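PDB 3QIT: polyketide synthase from Lyngbya majuscula 19L, which acts as the decarboxylating thioesterase of curacin A biosynthesis, probably hydrolysing the chain's thioester and forming its terminal alkene with sulfate elimination. Local coordinates for residues I16-G22 with Y54-D60; L128-E134 with G218-L224; Y150-P155 with A203-T207; V163-A167 with S182-Q187. One frame throughout, in Å; residues are numbered along the deposited sequence.

Interaction 1: residues I16-G22 with Y54-D60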
loop_
_atom_site.group_PDB
_atom_site.type_symbol
_atom_site.label_atom_id
_atom_site.label_comp_id
_atom_site.label_asym_id
_atom_site.label_seq_id
_atom_site.Cartn_x
_atom_site.Cartn_y
_atom_site.Cartn_z
ATOM N N ILE B 16 12.788 5.295 11.326
ATOM C CA ILE B 16 13.551 5.675 10.132
ATOM C C ILE B 16 14.977 5.995 10.584
ATOM O O ILE B 16 15.162 6.868 11.402
ATOM C CB ILE B 16 12.960 6.946 9.498
ATOM C CG1 ILE B 16 11.513 6.695 9.036
ATOM C CG2 ILE B 16 13.837 7.402 8.284
ATOM C CD1 ILE B 16 10.774 7.996 8.662
ATOM N N CYS B 17 15.972 5.345 9.989
ATOM C CA CYS B 17 17.369 5.710 10.268
ATOM C C CYS B 17 17.796 6.818 9.309
ATOM O O CYS B 17 17.696 6.648 8.083
ATOM C CB CYS B 17 18.299 4.507 10.055
ATOM S SG CYS B 17 20.035 4.963 10.493
ATOM N N LEU B 18 18.276 7.946 9.849
ATOM C CA LEU B 18 18.843 9.002 9.001
ATOM C C LEU B 18 20.359 8.955 9.083
ATOM O O LEU B 18 20.910 9.174 10.150
ATOM C CB LEU B 18 18.366 10.372 9.504
ATOM C CG LEU B 18 16.866 10.669 9.462
ATOM C CD1 LEU B 18 16.620 12.124 9.938
ATOM C CD2 LEU B 18 16.311 10.472 8.082
ATOM N N CYS B 19 21.035 8.651 7.976
ATOM C CA CYS B 19 22.490 8.699 7.965
ATOM C C CYS B 19 22.866 10.122 7.617
ATOM O O CYS B 19 22.253 10.720 6.731
ATOM C CB CYS B 19 23.071 7.795 6.896
ATOM S SG CYS B 19 22.643 6.046 7.084
ATOM N N SER B 20 23.836 10.688 8.317
ATOM C CA SER B 20 24.222 12.056 8.018
ATOM C C SER B 20 25.722 12.289 8.127
ATOM O O SER B 20 26.425 11.608 8.884
ATOM C CB SER B 20 23.474 13.056 8.915
ATOM O OG SER B 20 23.951 13.000 10.242
ATOM N N TRP B 21 26.198 13.256 7.338
ATOM C CA TRP B 21 27.587 13.681 7.354
ATOM C C TRP B 21 27.574 15.194 7.403
ATOM O O TRP B 21 26.713 15.831 6.795
ATOM C CB TRP B 21 28.328 13.246 6.082
ATOM C CG TRP B 21 28.390 11.769 5.844
ATOM C CD1 TRP B 21 29.430 10.940 6.119
ATOM C CD2 TRP B 21 27.364 10.954 5.263
ATOM N NE1 TRP B 21 29.120 9.651 5.740
ATOM C CE2 TRP B 21 27.867 9.636 5.190
ATOM C CE3 TRP B 21 26.087 11.222 4.755
ATOM C CZ2 TRP B 21 27.106 8.564 4.675
ATOM C CZ3 TRP B 21 25.322 10.152 4.242
ATOM C CH2 TRP B 21 25.852 8.855 4.188
ATOM N N GLY B 22 28.515 15.771 8.141
ATOM C CA GLY B 22 28.669 17.228 8.149
ATOM C C GLY B 22 27.945 17.886 9.302
ATOM O O GLY B 22 27.306 17.204 10.091
ATOM N N TYR B 54 28.315 21.400 3.653
ATOM C CA TYR B 54 26.944 20.898 3.507
ATOM C C TYR B 54 26.683 19.857 4.558
ATOM O O TYR B 54 27.627 19.211 5.041
ATOM C CB TYR B 54 26.683 20.320 2.116
ATOM C CG TYR B 54 26.594 21.409 1.083
ATOM C CD1 TYR B 54 27.747 21.895 0.468
ATOM C CD2 TYR B 54 25.376 22.009 0.781
ATOM C CE1 TYR B 54 27.683 22.924 -0.455
ATOM C CE2 TYR B 54 25.300 23.043 -0.165
ATOM C CZ TYR B 54 26.465 23.491 -0.769
ATOM O OH TYR B 54 26.426 24.519 -1.691
ATOM N N ARG B 55 25.412 19.774 4.940
ATOM C CA ARG B 55 24.860 18.725 5.793
ATOM C C ARG B 55 24.190 17.720 4.839
ATOM O O ARG B 55 23.184 18.021 4.206
ATOM C CB ARG B 55 23.848 19.335 6.775
ATOM C CG ARG B 55 23.066 18.319 7.619
ATOM C CD ARG B 55 23.946 17.562 8.579
ATOM N NE ARG B 55 23.099 16.829 9.529
ATOM C CZ ARG B 55 23.552 16.162 10.587
ATOM N NH1 ARG B 55 24.845 16.117 10.834
ATOM N NH2 ARG B 55 22.704 15.511 11.380
ATOM N N VAL B 56 24.777 16.532 4.718
ATOM C CA VAL B 56 24.236 15.531 3.794
ATOM C C VAL B 56 23.417 14.535 4.626
ATOM O O VAL B 56 23.891 14.007 5.617
ATOM C CB VAL B 56 25.367 14.783 3.042
ATOM C CG1 VAL B 56 24.790 13.828 2.035
ATOM C CG2 VAL B 56 26.345 15.802 2.364
ATOM N N VAL B 57 22.179 14.315 4.212
ATOM C CA VAL B 57 21.274 13.439 4.941
ATOM C C VAL B 57 20.772 12.376 3.952
ATOM O O VAL B 57 20.261 12.709 2.883
ATOM C CB VAL B 57 20.067 14.231 5.498
ATOM C CG1 VAL B 57 19.047 13.280 6.114
ATOM C CG2 VAL B 57 20.512 15.264 6.534
ATOM N N ALA B 58 20.916 11.095 4.323
ATOM C CA ALA B 58 20.514 9.997 3.466
ATOM C C ALA B 58 19.716 9.011 4.332
ATOM O O ALA B 58 20.303 8.210 5.041
ATOM C CB ALA B 58 21.756 9.308 2.832
ATOM N N PRO B 59 18.386 9.050 4.248
ATOM C CA PRO B 59 17.549 8.095 5.012
ATOM C C PRO B 59 17.692 6.705 4.441
ATOM O O PRO B 59 17.855 6.536 3.220
ATOM C CB PRO B 59 16.120 8.589 4.766
ATOM C CG PRO B 59 16.201 9.382 3.521
ATOM C CD PRO B 59 17.561 10.000 3.477
ATOM N N ASP B 60 17.638 5.703 5.319
ATOM C CA ASP B 60 17.429 4.333 4.861
ATOM C C ASP B 60 15.922 4.202 4.569
ATOM O O ASP B 60 15.074 4.468 5.440
ATOM C CB ASP B 60 17.787 3.323 5.966
ATOM C CG ASP B 60 19.293 3.190 6.233
ATOM O OD1 ASP B 60 20.126 3.246 5.307
ATOM O OD2 ASP B 60 19.649 2.995 7.418
#

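Interaction 2: residues L128-E134 with G218-L224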
loop_
_atom_site.group_PDB
_atom_site.type_symbol
_atom_site.label_atom_id
_atom_site.label_comp_id
_atom_site.label_asym_id
_atom_site.label_seq_id
_atom_site.Cartn_x
_atom_site.Cartn_y
_atom_site.Cartn_z
ATOM N N LEU B 128 17.705 8.176 -13.769
ATOM C CA LEU B 128 16.258 8.126 -13.660
ATOM C C LEU B 128 15.715 7.071 -14.606
ATOM O O LEU B 128 15.997 7.113 -15.789
ATOM C CB LEU B 128 15.667 9.501 -14.020
ATOM C CG LEU B 128 14.141 9.568 -13.942
ATOM C CD1 LEU B 128 13.667 9.649 -12.473
ATOM C CD2 LEU B 128 13.634 10.753 -14.780
ATOM N N PRO B 129 14.951 6.097 -14.069
ATOM C CA PRO B 129 14.345 5.112 -14.987
ATOM C C PRO B 129 13.035 5.620 -15.588
ATOM O O PRO B 129 12.488 6.631 -15.147
ATOM C CB PRO B 129 14.106 3.889 -14.088
ATOM C CG PRO B 129 14.165 4.393 -12.660
ATOM C CD PRO B 129 14.694 5.811 -12.648
ATOM N N LEU B 130 12.549 4.939 -16.619
ATOM C CA LEU B 130 11.205 5.187 -17.104
ATOM C C LEU B 130 10.502 3.837 -17.053
ATOM O O LEU B 130 11.131 2.813 -17.356
ATOM C CB LEU B 130 11.222 5.702 -18.541
ATOM C CG LEU B 130 11.488 7.178 -18.839
ATOM C CD1 LEU B 130 11.252 7.450 -20.337
ATOM C CD2 LEU B 130 10.612 8.086 -17.981
ATOM N N PRO B 131 9.221 3.831 -16.649
ATOM C CA PRO B 131 8.406 2.614 -16.736
ATOM C C PRO B 131 8.289 2.130 -18.174
ATOM O O PRO B 131 8.164 2.944 -19.104
ATOM C CB PRO B 131 7.035 3.074 -16.231
ATOM C CG PRO B 131 7.299 4.284 -15.418
ATOM C CD PRO B 131 8.459 4.959 -16.079
ATOM N N ALA B 132 8.333 0.814 -18.364
ATOM C CA ALA B 132 8.169 0.230 -19.698
ATOM C C ALA B 132 6.763 0.488 -20.245
ATOM O O ALA B 132 5.797 0.599 -19.479
ATOM C CB ALA B 132 8.460 -1.266 -19.664
ATOM N N GLU B 133 6.667 0.615 -21.565
ATOM C CA GLU B 133 5.387 0.630 -22.251
ATOM C C GLU B 133 4.777 -0.752 -22.025
ATOM O O GLU B 133 5.369 -1.760 -22.414
ATOM C CB GLU B 133 5.593 0.910 -23.747
ATOM C CG GLU B 133 4.314 1.039 -24.577
ATOM C CD GLU B 133 3.577 2.352 -24.348
ATOM O OE1 GLU B 133 4.237 3.408 -24.234
ATOM O OE2 GLU B 133 2.329 2.327 -24.292
ATOM N N GLU B 134 3.619 -0.787 -21.371
ATOM C CA GLU B 134 2.962 -2.038 -20.962
ATOM C C GLU B 134 2.084 -2.637 -22.068
ATOM O O GLU B 134 1.450 -1.900 -22.821
ATOM C CB GLU B 134 2.129 -1.797 -19.690
ATOM C CG GLU B 134 1.054 -0.694 -19.822
ATOM C CD GLU B 134 0.861 0.138 -18.550
ATOM O OE1 GLU B 134 1.394 -0.243 -17.482
ATOM O OE2 GLU B 134 0.172 1.181 -18.626
ATOM N N GLY B 218 -0.147 4.171 -12.430
ATOM C CA GLY B 218 -0.379 5.025 -13.595
ATOM C C GLY B 218 0.175 4.559 -14.933
ATOM O O GLY B 218 -0.488 4.706 -15.962
ATOM N N GLY B 219 1.392 4.012 -14.927
ATOM C CA GLY B 219 2.072 3.584 -16.160
ATOM C C GLY B 219 2.961 4.651 -16.785
ATOM O O GLY B 219 2.980 5.791 -16.324
ATOM N N ARG B 220 3.684 4.277 -17.842
ATOM C CA ARG B 220 4.624 5.170 -18.540
ATOM C C ARG B 220 4.029 6.540 -18.865
ATOM O O ARG B 220 4.628 7.571 -18.558
ATOM C CB ARG B 220 5.157 4.500 -19.813
ATOM C CG ARG B 220 6.202 5.298 -20.588
ATOM C CD ARG B 220 6.604 4.546 -21.849
ATOM N NE ARG B 220 7.650 5.220 -22.617
ATOM C CZ ARG B 220 8.949 4.936 -22.543
ATOM N NH1 ARG B 220 9.391 3.992 -21.714
ATOM N NH2 ARG B 220 9.813 5.609 -23.296
ATOM N N SER B 221 2.845 6.538 -19.473
ATOM C CA SER B 221 2.159 7.764 -19.886
ATOM C C SER B 221 1.911 8.729 -18.718
ATOM O O SER B 221 2.260 9.908 -18.788
ATOM C CB SER B 221 0.839 7.404 -20.576
ATOM O OG SER B 221 0.245 8.554 -21.139
ATOM N N GLN B 222 1.327 8.211 -17.641
ATOM C CA GLN B 222 1.046 9.004 -16.444
ATOM C C GLN B 222 2.333 9.567 -15.825
ATOM O O GLN B 222 2.374 10.734 -15.406
ATOM C CB GLN B 222 0.285 8.161 -15.414
ATOM C CG GLN B 222 -0.306 8.950 -14.252
ATOM C CD GLN B 222 -1.722 9.453 -14.527
ATOM O OE1 GLN B 222 -1.963 10.198 -15.483
ATOM N NE2 GLN B 222 -2.664 9.057 -13.674
ATOM N N TYR B 223 3.369 8.730 -15.775
ATOM C CA TYR B 223 4.650 9.132 -15.205
ATOM C C TYR B 223 5.274 10.298 -15.963
ATOM O O TYR B 223 5.801 11.220 -15.349
ATOM C CB TYR B 223 5.646 7.967 -15.107
ATOM C CG TYR B 223 6.898 8.388 -14.370
ATOM C CD1 TYR B 223 6.809 8.884 -13.069
ATOM C CD2 TYR B 223 8.151 8.360 -14.986
ATOM C CE1 TYR B 223 7.928 9.305 -12.369
ATOM C CE2 TYR B 223 9.304 8.779 -14.285
ATOM C CZ TYR B 223 9.173 9.255 -12.974
ATOM O OH TYR B 223 10.266 9.695 -12.252
ATOM N N LEU B 224 5.210 10.257 -17.291
ATOM C CA LEU B 224 5.722 11.361 -18.102
ATOM C C LEU B 224 4.965 12.650 -17.794
ATOM O O LEU B 224 5.553 13.735 -17.791
ATOM C CB LEU B 224 5.636 11.037 -19.598
ATOM C CG LEU B 224 6.529 9.903 -20.124
ATOM C CD1 LEU B 224 6.268 9.664 -21.611
ATOM C CD2 LEU B 224 8.006 10.208 -19.877
HETATM O O HOH W 1 11.485 7.180 -12.825
#

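Interaction 3: residues Y150-P155 with A203-T207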
loop_
_atom_site.group_PDB
_atom_site.type_symbol
_atom_site.label_atom_id
_atom_site.label_comp_id
_atom_site.label_asym_id
_atom_site.label_seq_id
_atom_site.Cartn_x
_atom_site.Cartn_y
_atom_site.Cartn_z
ATOM N N TYR B 150 3.080 -14.241 -3.478
ATOM C CA TYR B 150 4.376 -13.738 -3.009
ATOM C C TYR B 150 4.294 -13.096 -1.613
ATOM O O TYR B 150 5.114 -13.406 -0.735
ATOM C CB TYR B 150 4.998 -12.788 -4.025
ATOM C CG TYR B 150 6.361 -12.349 -3.585
ATOM C CD1 TYR B 150 7.446 -13.241 -3.610
ATOM C CD2 TYR B 150 6.561 -11.064 -3.085
ATOM C CE1 TYR B 150 8.702 -12.853 -3.184
ATOM C CE2 TYR B 150 7.818 -10.662 -2.644
ATOM C CZ TYR B 150 8.885 -11.563 -2.703
ATOM O OH TYR B 150 10.130 -11.181 -2.266
ATOM N N LEU B 151 3.296 -12.236 -1.420
ATOM C CA LEU B 151 3.039 -11.574 -0.128
ATOM C C LEU B 151 2.956 -12.559 1.046
ATOM O O LEU B 151 3.275 -12.199 2.196
ATOM C CB LEU B 151 1.738 -10.766 -0.188
ATOM C CG LEU B 151 1.571 -9.547 -1.104
ATOM C CD1 LEU B 151 0.102 -9.185 -1.157
ATOM C CD2 LEU B 151 2.375 -8.350 -0.648
ATOM N N SER B 152 2.545 -13.799 0.763
ATOM C CA SER B 152 2.383 -14.772 1.833
ATOM C C SER B 152 3.539 -15.752 1.864
ATOM O O SER B 152 3.557 -16.677 2.680
ATOM C CB SER B 152 1.038 -15.501 1.729
ATOM O OG SER B 152 0.896 -16.129 0.480
ATOM N N SER B 153 4.514 -15.542 0.982
ATOM C CA SER B 153 5.715 -16.353 1.014
ATOM C C SER B 153 6.629 -15.786 2.091
ATOM O O SER B 153 6.463 -14.656 2.564
ATOM C CB SER B 153 6.402 -16.434 -0.360
ATOM O OG SER B 153 7.072 -15.228 -0.696
ATOM N N THR B 154 7.575 -16.584 2.520
ATOM C CA THR B 154 8.469 -16.100 3.557
ATOM C C THR B 154 9.876 -16.343 3.041
ATOM O O THR B 154 10.569 -17.249 3.523
ATOM C CB THR B 154 8.198 -16.832 4.889
ATOM O OG1 THR B 154 8.106 -18.237 4.631
ATOM C CG2 THR B 154 6.893 -16.360 5.519
ATOM N N PRO B 155 10.295 -15.571 2.008
ATOM C CA PRO B 155 11.620 -15.801 1.420
ATOM C C PRO B 155 12.732 -15.611 2.458
ATOM O O PRO B 155 12.657 -14.722 3.331
ATOM C CB PRO B 155 11.705 -14.758 0.286
ATOM C CG PRO B 155 10.734 -13.693 0.677
ATOM C CD PRO B 155 9.620 -14.404 1.408
ATOM N N ALA B 203 14.100 -9.405 3.368
ATOM C CA ALA B 203 14.139 -10.276 2.172
ATOM C C ALA B 203 12.939 -10.158 1.232
ATOM O O ALA B 203 13.048 -10.485 0.042
ATOM C CB ALA B 203 14.321 -11.747 2.596
ATOM N N ILE B 204 11.799 -9.715 1.748
ATOM C CA ILE B 204 10.606 -9.607 0.887
ATOM C C ILE B 204 10.763 -8.547 -0.219
ATOM O O ILE B 204 10.102 -8.632 -1.256
ATOM C CB ILE B 204 9.326 -9.365 1.728
ATOM C CG1 ILE B 204 8.076 -9.817 0.960
ATOM C CG2 ILE B 204 9.225 -7.914 2.184
ATOM C CD1 ILE B 204 7.817 -11.326 1.034
ATOM N N ILE B 205 11.669 -7.582 -0.026
ATOM C CA ILE B 205 11.808 -6.447 -0.925
ATOM C C ILE B 205 12.388 -6.836 -2.280
ATOM O O ILE B 205 12.127 -6.184 -3.289
ATOM C CB ILE B 205 12.666 -5.334 -0.280
ATOM C CG1 ILE B 205 11.980 -4.819 0.981
ATOM C CG2 ILE B 205 12.869 -4.179 -1.248
ATOM C CD1 ILE B 205 12.779 -3.841 1.733
ATOM N N ARG B 206 13.210 -7.873 -2.283
ATOM C CA ARG B 206 13.792 -8.329 -3.543
ATOM C C ARG B 206 12.708 -8.985 -4.414
ATOM O O ARG B 206 12.442 -10.178 -4.278
ATOM C CB ARG B 206 14.939 -9.300 -3.281
ATOM C CG ARG B 206 15.720 -9.618 -4.532
ATOM C CD ARG B 206 17.092 -10.130 -4.192
ATOM N NE ARG B 206 18.056 -9.647 -5.173
ATOM C CZ ARG B 206 19.357 -9.532 -4.942
ATOM N NH1 ARG B 206 20.161 -9.077 -5.899
ATOM N NH2 ARG B 206 19.848 -9.862 -3.754
ATOM N N THR B 207 12.077 -8.198 -5.285
ATOM C CA THR B 207 10.975 -8.688 -6.125
ATOM C C THR B 207 10.408 -7.617 -7.065
ATOM O O THR B 207 10.141 -6.479 -6.662
ATOM C CB THR B 207 9.832 -9.290 -5.262
ATOM O OG1 THR B 207 8.880 -9.965 -6.097
ATOM C CG2 THR B 207 9.143 -8.205 -4.445
#

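Interaction 4: residues V163-A167 with S182-Q187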
loop_
_atom_site.group_PDB
_atom_site.type_symbol
_atom_site.label_atom_id
_atom_site.label_comp_id
_atom_site.label_asym_id
_atom_site.label_seq_id
_atom_site.Cartn_x
_atom_site.Cartn_y
_atom_site.Cartn_z
ATOM N N VAL B 163 31.313 -11.908 6.793
ATOM C CA VAL B 163 30.989 -10.602 6.226
ATOM C C VAL B 163 31.804 -10.360 4.960
ATOM O O VAL B 163 31.303 -9.750 4.022
ATOM C CB VAL B 163 31.194 -9.444 7.266
ATOM C CG1 VAL B 163 30.967 -8.066 6.617
ATOM C CG2 VAL B 163 30.247 -9.630 8.421
ATOM N N ALA B 164 33.040 -10.868 4.922
ATOM C CA ALA B 164 33.904 -10.722 3.738
ATOM C C ALA B 164 33.231 -11.300 2.476
ATOM O O ALA B 164 33.381 -10.759 1.390
ATOM C CB ALA B 164 35.239 -11.418 3.965
ATOM N N THR B 165 32.517 -12.407 2.639
ATOM C CA THR B 165 31.799 -13.037 1.519
ATOM C C THR B 165 30.636 -12.152 1.047
ATOM O O THR B 165 30.430 -11.985 -0.153
ATOM C CB THR B 165 31.351 -14.460 1.885
ATOM O OG1 THR B 165 32.513 -15.256 2.180
ATOM C CG2 THR B 165 30.566 -15.100 0.736
ATOM N N ALA B 166 29.929 -11.523 1.997
ATOM C CA ALA B 166 28.850 -10.603 1.654
ATOM C C ALA B 166 29.438 -9.410 0.943
ATOM O O ALA B 166 28.877 -8.936 -0.055
ATOM C CB ALA B 166 28.093 -10.136 2.908
ATOM N N ALA B 167 30.566 -8.904 1.452
ATOM C CA ALA B 167 31.213 -7.766 0.787
ATOM C C ALA B 167 31.634 -8.113 -0.633
ATOM O O ALA B 167 31.504 -7.281 -1.517
ATOM C CB ALA B 167 32.427 -7.289 1.585
ATOM N N SER B 182 33.239 -1.704 0.128
ATOM C CA SER B 182 32.384 -2.899 0.048
ATOM C C SER B 182 32.241 -3.539 1.437
ATOM O O SER B 182 31.150 -3.983 1.858
ATOM C CB SER B 182 32.911 -3.895 -1.003
ATOM O OG SER B 182 34.028 -4.610 -0.520
ATOM N N TYR B 183 33.330 -3.566 2.175
ATOM C CA TYR B 183 33.307 -4.103 3.525
ATOM C C TYR B 183 32.474 -3.253 4.486
ATOM O O TYR B 183 31.659 -3.775 5.223
ATOM C CB TYR B 183 34.735 -4.264 4.052
ATOM C CG TYR B 183 34.734 -4.998 5.356
ATOM C CD1 TYR B 183 34.770 -6.402 5.385
ATOM C CD2 TYR B 183 34.606 -4.308 6.555
ATOM C CE1 TYR B 183 34.736 -7.091 6.594
ATOM C CE2 TYR B 183 34.571 -4.976 7.764
ATOM C CZ TYR B 183 34.634 -6.357 7.780
ATOM O OH TYR B 183 34.600 -6.995 8.991
ATOM N N ILE B 184 32.682 -1.942 4.470
ATOM C CA ILE B 184 31.905 -1.010 5.275
ATOM C C ILE B 184 30.362 -1.175 5.052
ATOM O O ILE B 184 29.553 -1.197 6.014
ATOM C CB ILE B 184 32.441 0.430 4.976
ATOM C CG1 ILE B 184 33.778 0.614 5.728
ATOM C CG2 ILE B 184 31.428 1.508 5.330
ATOM C CD1 ILE B 184 34.633 1.775 5.229
ATOM N N LEU B 185 29.975 -1.317 3.796
ATOM C CA LEU B 185 28.553 -1.496 3.430
ATOM C C LEU B 185 28.013 -2.824 3.973
ATOM O O LEU B 185 26.996 -2.849 4.640
ATOM C CB LEU B 185 28.408 -1.451 1.924
ATOM C CG LEU B 185 28.605 -0.050 1.330
ATOM C CD1 LEU B 185 28.823 -0.172 -0.184
ATOM C CD2 LEU B 185 27.421 0.821 1.638
ATOM N N ALA B 186 28.765 -3.906 3.752
ATOM C CA ALA B 186 28.335 -5.243 4.219
ATOM C C ALA B 186 28.241 -5.331 5.746
ATOM O O ALA B 186 27.331 -5.957 6.279
ATOM C CB ALA B 186 29.276 -6.335 3.672
ATOM N N GLN B 187 29.230 -4.749 6.440
ATOM C CA GLN B 187 29.249 -4.593 7.887
ATOM C C GLN B 187 27.945 -4.027 8.420
ATOM O O GLN B 187 27.395 -4.531 9.399
ATOM C CB GLN B 187 30.428 -3.636 8.213
ATOM C CG GLN B 187 30.704 -3.228 9.647
ATOM C CD GLN B 187 31.994 -2.359 9.727
ATOM O OE1 GLN B 187 32.026 -1.228 9.245
ATOM N NE2 GLN B 187 33.043 -2.900 10.324
#

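Interaction 1: residues I16-G22 with Y54-D60
With CG anti to the backbone N (chi1 173°) and a bend at the second torsion (66°), Arg-55 folds its guanidinium back across strand 14-21, over Ser-20 and up to Gly-22. The CB of Ser-20 sits over the centre of one guanidinium face, 3.5 Å from CZ of Arg-55, while NH1 of Arg-55 donates to the carbonyl O of Gly-22 at 2.8 Å, that oxygen lying almost in the guanidinium plane. A leucine in place of Arg-55 would probably leave the Gly-22 carbonyl without this donor and Ser-20 without its flat cover. On the face shared by Trp-21, Val-56 and Ala-58, the indole meets the methyl CB of Ala-58 edge-on through CZ3 (3.9 Å), while its CE3 lies 4.0 Å from CG1 of Val-56; NE1 of Trp-21 is taken by Gln-43. Leu-18 works on the other face, its CD2 3.8 Å from CB of Pro-59. Between the faces, backbone bonds pair Cys-19 with Ala-58 and Trp-21 with Val-56 both ways, and N of Asp-60 reaches O of Cys-17 at 2.9 Å. The carboxylate of Asp-60 is held further out by the amide of Gly-39 and a salt bridge to Arg-188. Strand 14-21 thus runs antiparallel to strand 55-59, which is itself parallel to strand 28-32, the strand order at this side of the central sheet of the alpha/beta hydrolase fold.

Interaction 2: residues L128-E134 with G218-L224
Arg-220 and Tyr-223, one turn apart on helix 220-229, grip the loop that follows strand 120-126 of the alpha/beta hydrolase sheet. The arginine, extended from CG to NE, runs across the loop past the carbonyl O of Pro-131, and its NH1 donates to that oxygen at 3.1 Å, the oxygen tilted 20° from the guanidinium plane. Leu-130 places CD1 over one guanidinium face, 3.8 Å from NH2 of Arg-220. Glu-133 forms no salt bridge: its OE1, 4.2 Å from NE of Arg-220, stands well out of the guanidinium plane, so any attraction is between charges at a distance. A serine in place of Arg-220 would probably leave the Pro-131 carbonyl without its donor and strip Glu-133 of its nearby positive charge.

Tyr-223 has its chi1 at -174°, which turns the ring toward Pro-131 and Leu-130. Pro-131 crosses it at about a right angle, its CD 3.6 Å from CD2 of Tyr-223, and CD2 of Leu-130 arrives at the ring edge. That same methyl lies against Leu-224, so Leu-130 is wedged between two residues of the helix. CD1 of Leu-128 reaches the hydroxyl end, 3.4 Å from OH of Tyr-223.

Further out, Leu-130 and Leu-224 both rest on Gln-252 of helix 247-256, and Leu-128 packs on Ala-106 of helix 104-115. The helix begins just after Gly-219, whose carbonyl accepts the amide of Tyr-223. The tyrosine hydroxyl bonds to Thr-110; a water that donates to O of Pro-129 at 2.6 Å lies 2.9 Å from OH of Tyr-223, a weak link.

Interaction 3: residues Y150-P155 with A203-T207
Tyr-150 and Thr-207 approach from opposite directions, so that the threonine comes down on the tyrosine ring. OG1 of Thr-207 stands 3.6 Å above one ring face, displaced toward the rim, while its methyl CG2 presses on CE2 of Tyr-150 at 3.3 Å. A first torsion of -176° turns the ring of Tyr-150 outward from the last turn of its helix, toward residues 203-207. There the hydroxyl donates to the carbonyl O of Ile-204 at 2.7 Å, a short bond in which the acceptor lies in the plane of the ring but the hydroxyl stands 42° above the carbonyl plane. The carbonyl O of Arg-206 is also near, 3.2 Å from OH of Tyr-150.

Ile-204 points its longer branch back at the partner segment. Its CG1 lies 3.7 Å from CE2 of Tyr-150, and its terminal CD1 fills the angle between that ring and Pro-155, 3.6 Å from CD of the proline, whose ring crosses the isoleucine at a slant. CB of Ala-203 then meets O of Pro-155.

Behind the tyrosine, Ser-153 ties the turn together: its OG and its N both donate to the carbonyl O of Tyr-150, OG in the carbonyl plane and on a lone pair. Both segments belong to the stretch between strand 120-126 and helix 220-229, where alpha/beta hydrolases commonly carry a lid. Helix 140-151 thereby docks its C-terminal end on the loop between strand 196-199 and helix 220-229, while Leu-151, turned away, packs against Leu-79 of the second subunit.

Interaction 4: residues V163-A167 with S182-Q187
Two helices of the region between strand 120-126 and helix 220-229, the part of an alpha/beta hydrolase where a lid is commonly inserted, pack here through small side chains. The short segments of helix 163-173 and helix 179-188 cross at 116°, with their axes 8.4 Å apart at closest approach.

Alanines make this proximity possible. CB of Ala-167 is set against the turn of the other helix, 3.6 Å from O of Ser-182 and 3.8 Å from CA of Tyr-183, so it touches backbone as much as side chain. In return CB of Ala-186 rests on the first helix, 3.6 Å from N of Ala-167, and meets the methyl of Ala-166 at CB-CB 4.1 Å. Val-163 closes the same patch one turn earlier. Its chi1 of 175° sends CG1 over to CB of Ala-186 at 3.8 Å and to N of Gln-187 at 3.7 Å, while CE1 of Tyr-183 comes up obliquely beside it.

Ser-182 brings a polar group to the edge of the patch, but its OG is spoken for by the carbonyl of Glu-179 in its own helix and offers only van der Waals contact to Ala-167. Beyond the two segments, Leu-170 continues the seam by packing on Ala-186 and Leu-185, and Thr-190 touches Val-163 and Ala-166.

The backbone amides of Ala-167 and Gln-187 are both bonded within their own helices, so the two helices are held by van der Waals packing of methyls on each other and on backbone atoms, with no directional bond between the segments.

Interaction 1 is the buried one, in the central sheet, whereas interactions 2 and 3 lie at the surface and interaction 4 is partly buried. Their chemistry follows: paired backbone bonds between strands in the first, single side-chain bonds to loop carbonyls from Arg-220 and Tyr-150 in the second and third, and methyl packing in the fourth. Interaction 4 is nested in the chain loop closed by interaction 3, and that in turn within interaction 2, whose centre is about 34 Å from that of interaction 4, across the chain's centre. Arg-188, on the helix used in interaction 4, pairs with Asp-60 of interaction 1, linking sheet and helix.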